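Local structure of ankyrin repeat and SOCS BOX protein 11 (4UUC) at residues Y140-Y145 against D149-L154; K95-V100 against I128-P133. The protein recruits substrates such as BIK, DIRAS2 and RPN1 to a cullin-5-RING E3 ubiquitin ligase for ubiquitination and proteasomal degradation, the part modelled being its ankyrin repeat domain. One frame throughout, in Å; residues are numbered along the deposited sequence.

Contact 1: Y140-Y145 against D149-L154; sequences YVACTY and DCVKKL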
ATOM      1  N   TYR A 140     -10.683   0.551   0.634  1.00 15.01           N
ATOM      2  CA  TYR A 140     -11.000   1.974   0.661  1.00 13.15           C
ATOM      3  C   TYR A 140      -9.931   2.803  -0.059  1.00 13.82           C
ATOM      4  O   TYR A 140     -10.250   3.718  -0.820  1.00 15.91           O
ATOM      5  CB  TYR A 140     -11.147   2.444   2.107  1.00 12.62           C
ATOM      6  CG  TYR A 140     -11.583   3.878   2.248  1.00 18.12           C
ATOM      7  CD1 TYR A 140     -12.926   4.224   2.214  1.00 14.61           C
ATOM      8  CD2 TYR A 140     -10.651   4.888   2.433  1.00 15.70           C
ATOM      9  CE1 TYR A 140     -13.327   5.541   2.350  1.00 15.83           C
ATOM     10  CE2 TYR A 140     -11.039   6.200   2.569  1.00 14.96           C
ATOM     11  CZ  TYR A 140     -12.373   6.527   2.527  1.00 18.59           C
ATOM     12  OH  TYR A 140     -12.740   7.843   2.659  1.00 17.72           O
ATOM     13  N   VAL A 141      -8.667   2.480   0.194  1.00 12.53           N
ATOM     14  CA  VAL A 141      -7.557   3.148  -0.470  1.00 11.20           C
ATOM     15  C   VAL A 141      -7.620   2.897  -1.977  1.00 11.88           C
ATOM     16  O   VAL A 141      -7.459   3.824  -2.768  1.00 15.63           O
ATOM     17  CB  VAL A 141      -6.198   2.671   0.094  1.00 17.49           C
ATOM     18  CG1 VAL A 141      -5.033   3.263  -0.700  1.00 15.92           C
ATOM     19  CG2 VAL A 141      -6.082   3.043   1.571  1.00 17.23           C
ATOM     20  N   ALA A 142      -7.851   1.643  -2.360  1.00 13.93           N
ATOM     21  CA  ALA A 142      -7.959   1.275  -3.770  1.00 15.17           C
ATOM     22  C   ALA A 142      -9.030   2.103  -4.480  1.00 16.18           C
ATOM     23  O   ALA A 142      -8.832   2.554  -5.612  1.00 15.87           O
ATOM     24  CB  ALA A 142      -8.265  -0.218  -3.905  1.00 16.48           C
ATOM     25  N   CYS A 143     -10.172   2.279  -3.824  1.00 13.88           N
ATOM     26  CA  CYS A 143     -11.272   3.046  -4.395  1.00 14.35           C
ATOM     27  C   CYS A 143     -10.963   4.541  -4.447  1.00 18.06           C
ATOM     28  O   CYS A 143     -11.328   5.224  -5.401  1.00 16.89           O
ATOM     29  CB  CYS A 143     -12.556   2.796  -3.604  1.00 20.56           C
ATOM     30  SG  CYS A 143     -13.194   1.106  -3.774  1.00 16.37           S
ATOM     31  N   THR A 144     -10.272   5.045  -3.432  1.00 13.46           N
ATOM     32  CA  THR A 144      -9.889   6.452  -3.401  1.00 14.81           C
ATOM     33  C   THR A 144      -8.978   6.820  -4.580  1.00 15.42           C
ATOM     34  O   THR A 144      -9.085   7.917  -5.133  1.00 18.25           O
ATOM     35  CB  THR A 144      -9.186   6.788  -2.081  1.00 15.96           C
ATOM     36  OG1 THR A 144     -10.083   6.523  -0.998  1.00 17.74           O
ATOM     37  CG2 THR A 144      -8.764   8.253  -2.042  1.00 18.55           C
ATOM     38  N   TYR A 145      -8.101   5.899  -4.968  1.00 16.23           N
ATOM     39  CA  TYR A 145      -7.106   6.161  -6.012  1.00 16.82           C
ATOM     40  C   TYR A 145      -7.390   5.449  -7.340  1.00 17.61           C
ATOM     41  O   TYR A 145      -6.521   5.377  -8.211  1.00 18.58           O
ATOM     42  CB  TYR A 145      -5.721   5.790  -5.481  1.00 13.98           C
ATOM     43  CG  TYR A 145      -5.288   6.771  -4.417  1.00 17.34           C
ATOM     44  CD1 TYR A 145      -4.781   8.014  -4.766  1.00 23.00           C
ATOM     45  CD2 TYR A 145      -5.444   6.483  -3.068  1.00 17.67           C
ATOM     46  CE1 TYR A 145      -4.407   8.929  -3.805  1.00 20.70           C
ATOM     47  CE2 TYR A 145      -5.071   7.395  -2.097  1.00 21.67           C
ATOM     48  CZ  TYR A 145      -4.557   8.618  -2.474  1.00 29.48           C
ATOM     49  OH  TYR A 145      -4.183   9.537  -1.518  1.00 32.04           O
ATOM     50  N   ASP A 149      -7.806  -2.794 -10.818  1.00 19.61           N
ATOM     51  CA  ASP A 149      -7.319  -4.162 -10.658  1.00 22.10           C
ATOM     52  C   ASP A 149      -7.190  -4.538  -9.181  1.00 19.46           C
ATOM     53  O   ASP A 149      -7.471  -5.672  -8.797  1.00 20.55           O
ATOM     54  CB  ASP A 149      -5.972  -4.343 -11.361  1.00 27.23           C
ATOM     55  CG  ASP A 149      -6.082  -4.268 -12.874  1.00 39.13           C
ATOM     56  OD1 ASP A 149      -7.193  -4.480 -13.412  1.00 34.10           O
ATOM     57  OD2 ASP A 149      -5.047  -4.005 -13.527  1.00 41.13           O
ATOM     58  N   CYS A 150      -6.760  -3.589  -8.354  1.00 19.77           N
ATOM     59  CA  CYS A 150      -6.650  -3.831  -6.915  1.00 17.26           C
ATOM     60  C   CYS A 150      -8.026  -4.007  -6.276  1.00 15.22           C
ATOM     61  O   CYS A 150      -8.210  -4.870  -5.413  1.00 15.91           O
ATOM     62  CB  CYS A 150      -5.899  -2.685  -6.230  1.00 21.84           C
ATOM     63  SG  CYS A 150      -4.124  -2.672  -6.561  1.00 23.41           S
ATOM     64  N   VAL A 151      -8.987  -3.195  -6.703  1.00 18.74           N
ATOM     65  CA  VAL A 151     -10.360  -3.313  -6.223  1.00 19.25           C
ATOM     66  C   VAL A 151     -10.902  -4.698  -6.560  1.00 18.84           C
ATOM     67  O   VAL A 151     -11.445  -5.385  -5.698  1.00 18.77           O
ATOM     68  CB  VAL A 151     -11.275  -2.220  -6.836  1.00 16.64           C
ATOM     69  CG1 VAL A 151     -12.749  -2.502  -6.551  1.00 17.42           C
ATOM     70  CG2 VAL A 151     -10.897  -0.841  -6.303  1.00 18.64           C
ATOM     71  N   LYS A 152     -10.735  -5.108  -7.813  1.00 17.82           N
ATOM     72  CA  LYS A 152     -11.247  -6.398  -8.266  1.00 18.51           C
ATOM     73  C   LYS A 152     -10.638  -7.548  -7.471  1.00 19.03           C
ATOM     74  O   LYS A 152     -11.353  -8.422  -6.980  1.00 21.70           O
ATOM     75  CB  LYS A 152     -10.972  -6.590  -9.758  1.00 23.87           C
ATOM     76  CG  LYS A 152     -11.495  -7.911 -10.306  1.00 27.51           C
ATOM     77  CD  LYS A 152     -11.488  -7.917 -11.819  1.00 30.68           C
ATOM     78  CE  LYS A 152     -12.123  -9.187 -12.373  1.00 36.15           C
ATOM     79  NZ  LYS A 152     -11.272 -10.384 -12.136  1.00 38.31           N
ATOM     80  N   LYS A 153      -9.317  -7.528  -7.323  1.00 21.86           N
ATOM     81  CA  LYS A 153      -8.606  -8.590  -6.614  1.00 19.11           C
ATOM     82  C   LYS A 153      -8.993  -8.657  -5.139  1.00 18.84           C
ATOM     83  O   LYS A 153      -9.210  -9.741  -4.601  1.00 20.90           O
ATOM     84  CB  LYS A 153      -7.094  -8.391  -6.751  1.00 19.89           C
ATOM     85  CG  LYS A 153      -6.265  -9.571  -6.262  1.00 21.61           C
ATOM     86  CD  LYS A 153      -6.380 -10.763  -7.205  1.00 28.87           C
ATOM     87  CE  LYS A 153      -5.868 -12.038  -6.561  1.00 40.29           C
ATOM     88  NZ  LYS A 153      -5.946 -13.198  -7.494  1.00 48.25           N
ATOM     89  N   LEU A 154      -9.070  -7.503  -4.482  1.00 17.49           N
ATOM     90  CA  LEU A 154      -9.445  -7.448  -3.070  1.00 20.83           C
ATOM     91  C   LEU A 154     -10.844  -8.020  -2.832  1.00 20.61           C
ATOM     92  O   LEU A 154     -11.059  -8.775  -1.887  1.00 20.25           O
ATOM     93  CB  LEU A 154      -9.369  -6.009  -2.556  1.00 20.47           C
ATOM     94  CG  LEU A 154      -7.950  -5.489  -2.308  1.00 14.85           C
ATOM     95  CD1 LEU A 154      -7.940  -3.969  -2.182  1.00 19.00           C
ATOM     96  CD2 LEU A 154      -7.354  -6.126  -1.056  1.00 21.89           C
TER
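Tyr140 O, on the helix whose Ala142 packs against Val151, accepts two bonds from Thr144. The backbone N supplies the ordinary helical one; OG1, 2.8 Å from Tyr140 O, supplies the other, sitting above the carbonyl plane on the face opposite the amide. That turns the threonine hydroxyl back onto its own helix, while Ala142 faces the partner helix. Ala142 CB lies 3.6 Å from Val151 CG2 and is also touched by Leu154 CD1 and Cys150 CB, at 4.1 Å each. Val151 puts CG1 anti to the backbone N (chi1 169°), which sends CG2 toward helix 138-144, where it also meets Cys143 SG at 3.9 Å. These are the paired helices of the fifth ankyrin repeat, running antiparallel at 152° with their axes approaching to 8.8 Å. Neighbouring repeats flank the pair: Val141 and Ala142 touch Val110, Leu154 meets Met118, and Cys143 reaches Pro170. The contact is wholly apolar and buried, so with no polar bond between the two segments the fit of methyls and sulfur against one another probably helps set how closely the helices lie; a side chain as small as alanine's, a single methyl, is compatible with this spacing.

Contact 2: K95-V100 against I128-P133; sequences KAQLEV and IDHEVP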
ATOM      1  N   LYS A  95       8.515  -8.132   9.089  1.00 20.26           N
ATOM      2  CA  LYS A  95       7.139  -8.176   9.587  1.00 25.80           C
ATOM      3  C   LYS A  95       6.195  -7.536   8.565  1.00 26.62           C
ATOM      4  O   LYS A  95       6.383  -6.386   8.177  1.00 26.07           O
ATOM      5  CB  LYS A  95       7.032  -7.458  10.931  1.00 31.47           C
ATOM      6  CG  LYS A  95       5.659  -7.547  11.576  1.00 35.61           C
ATOM      7  N   ALA A  96       5.178  -8.281   8.142  1.00 24.06           N
ATOM      8  CA  ALA A  96       4.310  -7.845   7.047  1.00 24.95           C
ATOM      9  C   ALA A  96       3.278  -6.799   7.477  1.00 27.46           C
ATOM     10  O   ALA A  96       3.008  -5.854   6.735  1.00 25.17           O
ATOM     11  CB  ALA A  96       3.604  -9.047   6.436  1.00 28.46           C
ATOM     12  N   GLN A  97       2.692  -6.986   8.658  1.00 20.89           N
ATOM     13  CA  GLN A  97       1.746  -6.024   9.221  1.00 23.01           C
ATOM     14  C   GLN A  97       2.328  -5.463  10.514  1.00 25.05           C
ATOM     15  O   GLN A  97       2.734  -6.215  11.399  1.00 27.55           O
ATOM     16  CB  GLN A  97       0.379  -6.672   9.474  1.00 24.29           C
ATOM     17  CG  GLN A  97      -0.685  -5.692   9.970  1.00 23.51           C
ATOM     18  CD  GLN A  97      -2.061  -6.321  10.122  1.00 25.57           C
ATOM     19  OE1 GLN A  97      -2.391  -7.297   9.451  1.00 23.93           O
ATOM     20  NE2 GLN A  97      -2.871  -5.762  11.015  1.00 27.51           N
ATOM     21  N   LEU A  98       2.370  -4.137  10.608  1.00 26.74           N
ATOM     22  CA  LEU A  98       3.096  -3.457  11.678  1.00 26.41           C
ATOM     23  C   LEU A  98       2.172  -2.797  12.700  1.00 29.98           C
ATOM     24  O   LEU A  98       0.984  -2.605  12.449  1.00 29.02           O
ATOM     25  CB  LEU A  98       4.028  -2.403  11.074  1.00 27.04           C
ATOM     26  CG  LEU A  98       5.030  -2.910  10.032  1.00 25.10           C
ATOM     27  CD1 LEU A  98       5.791  -1.745   9.410  1.00 29.33           C
ATOM     28  CD2 LEU A  98       5.998  -3.913  10.641  1.00 28.77           C
ATOM     29  N   GLU A  99       2.740  -2.436  13.851  1.00 27.83           N
ATOM     30  CA  GLU A  99       2.000  -1.734  14.894  1.00 31.71           C
ATOM     31  C   GLU A  99       1.531  -0.363  14.404  1.00 40.76           C
ATOM     32  O   GLU A  99       2.039   0.163  13.411  1.00 28.17           O
ATOM     33  CB  GLU A  99       2.856  -1.586  16.157  1.00 30.55           C
ATOM     34  CG  GLU A  99       4.189  -0.882  15.941  1.00 38.38           C
ATOM     35  N   VAL A 100       0.574   0.216  15.125  1.00 31.62           N
ATOM     36  CA  VAL A 100      -0.195   1.360  14.632  1.00 39.79           C
ATOM     37  C   VAL A 100       0.639   2.601  14.300  1.00 38.56           C
ATOM     38  O   VAL A 100       0.288   3.354  13.393  1.00 49.85           O
ATOM     39  CB  VAL A 100      -1.282   1.767  15.660  1.00 49.65           C
ATOM     40  CG1 VAL A 100      -0.648   2.252  16.958  1.00 40.46           C
ATOM     41  CG2 VAL A 100      -2.214   2.831  15.075  1.00 38.39           C
ATOM     42  N   ILE A 128      -6.725  -8.543   5.341  1.00 19.26           N
ATOM     43  CA  ILE A 128      -7.256  -7.925   4.133  1.00 17.09           C
ATOM     44  C   ILE A 128      -8.164  -6.735   4.468  1.00 19.31           C
ATOM     45  O   ILE A 128      -8.324  -5.825   3.652  1.00 21.33           O
ATOM     46  CB  ILE A 128      -8.029  -8.955   3.275  1.00 18.76           C
ATOM     47  CG1 ILE A 128      -8.265  -8.402   1.865  1.00 20.52           C
ATOM     48  CG2 ILE A 128      -9.333  -9.357   3.953  1.00 25.60           C
ATOM     49  CD1 ILE A 128      -8.699  -9.457   0.861  1.00 24.88           C
ATOM     50  N   ASP A 129      -8.737  -6.742   5.672  1.00 20.47           N
ATOM     51  CA  ASP A 129      -9.616  -5.665   6.125  1.00 21.43           C
ATOM     52  C   ASP A 129      -8.943  -4.758   7.154  1.00 20.26           C
ATOM     53  O   ASP A 129      -9.618  -4.157   7.986  1.00 20.41           O
ATOM     54  CB  ASP A 129     -10.904  -6.238   6.732  1.00 30.00           C
ATOM     55  CG  ASP A 129     -11.733  -7.020   5.733  1.00 27.63           C
ATOM     56  OD1 ASP A 129     -11.903  -6.550   4.587  1.00 25.54           O
ATOM     57  OD2 ASP A 129     -12.216  -8.112   6.099  1.00 27.39           O
ATOM     58  N   HIS A 130      -7.618  -4.657   7.101  1.00 18.43           N
ATOM     59  CA  HIS A 130      -6.885  -3.845   8.067  1.00 18.27           C
ATOM     60  C   HIS A 130      -7.205  -2.361   7.909  1.00 22.36           C
ATOM     61  O   HIS A 130      -6.759  -1.731   6.952  1.00 20.88           O
ATOM     62  CB  HIS A 130      -5.376  -4.061   7.920  1.00 21.21           C
ATOM     63  CG  HIS A 130      -4.560  -3.304   8.922  1.00 22.14           C
ATOM     64  ND1 HIS A 130      -3.231  -2.993   8.719  1.00 20.01           N
ATOM     65  CD2 HIS A 130      -4.883  -2.797  10.136  1.00 22.84           C
ATOM     66  CE1 HIS A 130      -2.772  -2.329   9.765  1.00 23.86           C
ATOM     67  NE2 HIS A 130      -3.754  -2.197  10.639  1.00 22.56           N
ATOM     68  N   GLU A 131      -7.965  -1.802   8.849  1.00 17.61           N
ATOM     69  CA  GLU A 131      -8.292  -0.379   8.793  1.00 14.57           C
ATOM     70  C   GLU A 131      -7.284   0.448   9.577  1.00 22.11           C
ATOM     71  O   GLU A 131      -7.315   0.471  10.804  1.00 24.37           O
ATOM     72  CB  GLU A 131      -9.699  -0.096   9.327  1.00 18.25           C
ATOM     73  CG  GLU A 131     -10.072   1.394   9.226  1.00 22.36           C
ATOM     74  CD  GLU A 131     -11.481   1.719   9.698  1.00 22.11           C
ATOM     75  OE1 GLU A 131     -12.255   0.786   9.996  1.00 25.53           O
ATOM     76  OE2 GLU A 131     -11.812   2.922   9.768  1.00 21.22           O
ATOM     77  N   VAL A 132      -6.398   1.130   8.862  1.00 21.42           N
ATOM     78  CA  VAL A 132      -5.503   2.099   9.483  1.00 21.82           C
ATOM     79  C   VAL A 132      -6.312   3.358   9.785  1.00 19.82           C
ATOM     80  O   VAL A 132      -6.997   3.876   8.903  1.00 19.79           O
ATOM     81  CB  VAL A 132      -4.297   2.427   8.578  1.00 21.28           C
ATOM     82  CG1 VAL A 132      -3.511   3.615   9.123  1.00 30.50           C
ATOM     83  CG2 VAL A 132      -3.399   1.213   8.459  1.00 23.92           C
ATOM     84  N   PRO A 133      -6.260   3.844  11.036  1.00 21.28           N
ATOM     85  CA  PRO A 133      -7.052   5.034  11.372  1.00 22.76           C
ATOM     86  C   PRO A 133      -6.835   6.189  10.400  1.00 23.35           C
ATOM     87  O   PRO A 133      -5.695   6.525  10.082  1.00 26.59           O
ATOM     88  CB  PRO A 133      -6.555   5.396  12.777  1.00 23.46           C
ATOM     89  CG  PRO A 133      -6.133   4.093  13.362  1.00 31.18           C
ATOM     90  CD  PRO A 133      -5.541   3.316  12.212  1.00 27.07           C
TER
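The side-chain amide of Gln97 lies flat over one face of the His130 imidazole. NE2 stands 3.5 Å above the ring plane, over its centre, and Gln97 NE2 is 3.6 Å from both CG and ND1 of His130. Amide and ring planes are 22° apart, making this an amide-aromatic stack: the NH2 lies over the ring, its plane nearly parallel to it, so its hydrogens are not aimed straight into the face. The two side chains come from opposite directions and together bridge the 9.0 Å between Gln97 CA and His130 CA. Gln97 does its share stretched out, with CG anti to the backbone N (chi1 -176°) and the chain straight beyond. Beyond the stack Val100 CG2 touches Pro133 CD, a looser apolar contact at 4.4 Å.

Both segments belong to the long loops that lead from the second helix of one ankyrin repeat to the first helix of the next. The touching parts, residues 97-100 and 130-133, run in nearly the same direction, 19° apart.

The imidazole thus has the amide on one face, and near the rim of the other Val132 CG2, 3.8 Å above the plane; His107 adds an edge-to-face ring contact. With an alanine in place of His130, the Gln97 amide is likely to lose the flat surface it lies on, leaving a gap toward Val132. The oxygen of the same amide is held too: OE1 accepts a hydrogen bond from Asn127 N, which helps fix the turn of the amide over the ring. Farther out, Asp129 and Glu131 tie segment 128-133 to the next loop along, through Ser160 N and through His163 NE2 and Trp166 N.

Overall arrangement
Contact 1 is buried and contact 2 lies on the surface, their centres about 16 Å apart. Contact 1 pairs the two helices of one repeat; contact 2 joins loops of successive repeats, its segments separated by the helices 105-111 and 115-123. Chemistry follows place: small apolar groups between the helices, a flat amide on an imidazole plus one loose apolar touch between the loops, where polar ends find partners in neighbouring parts of the chain. Along the chain, contact 2 is complete before helix 138-144 begins the pair of contact 1. The two meet where Ile128 CD1 packs 3.7 Å from Leu154 O.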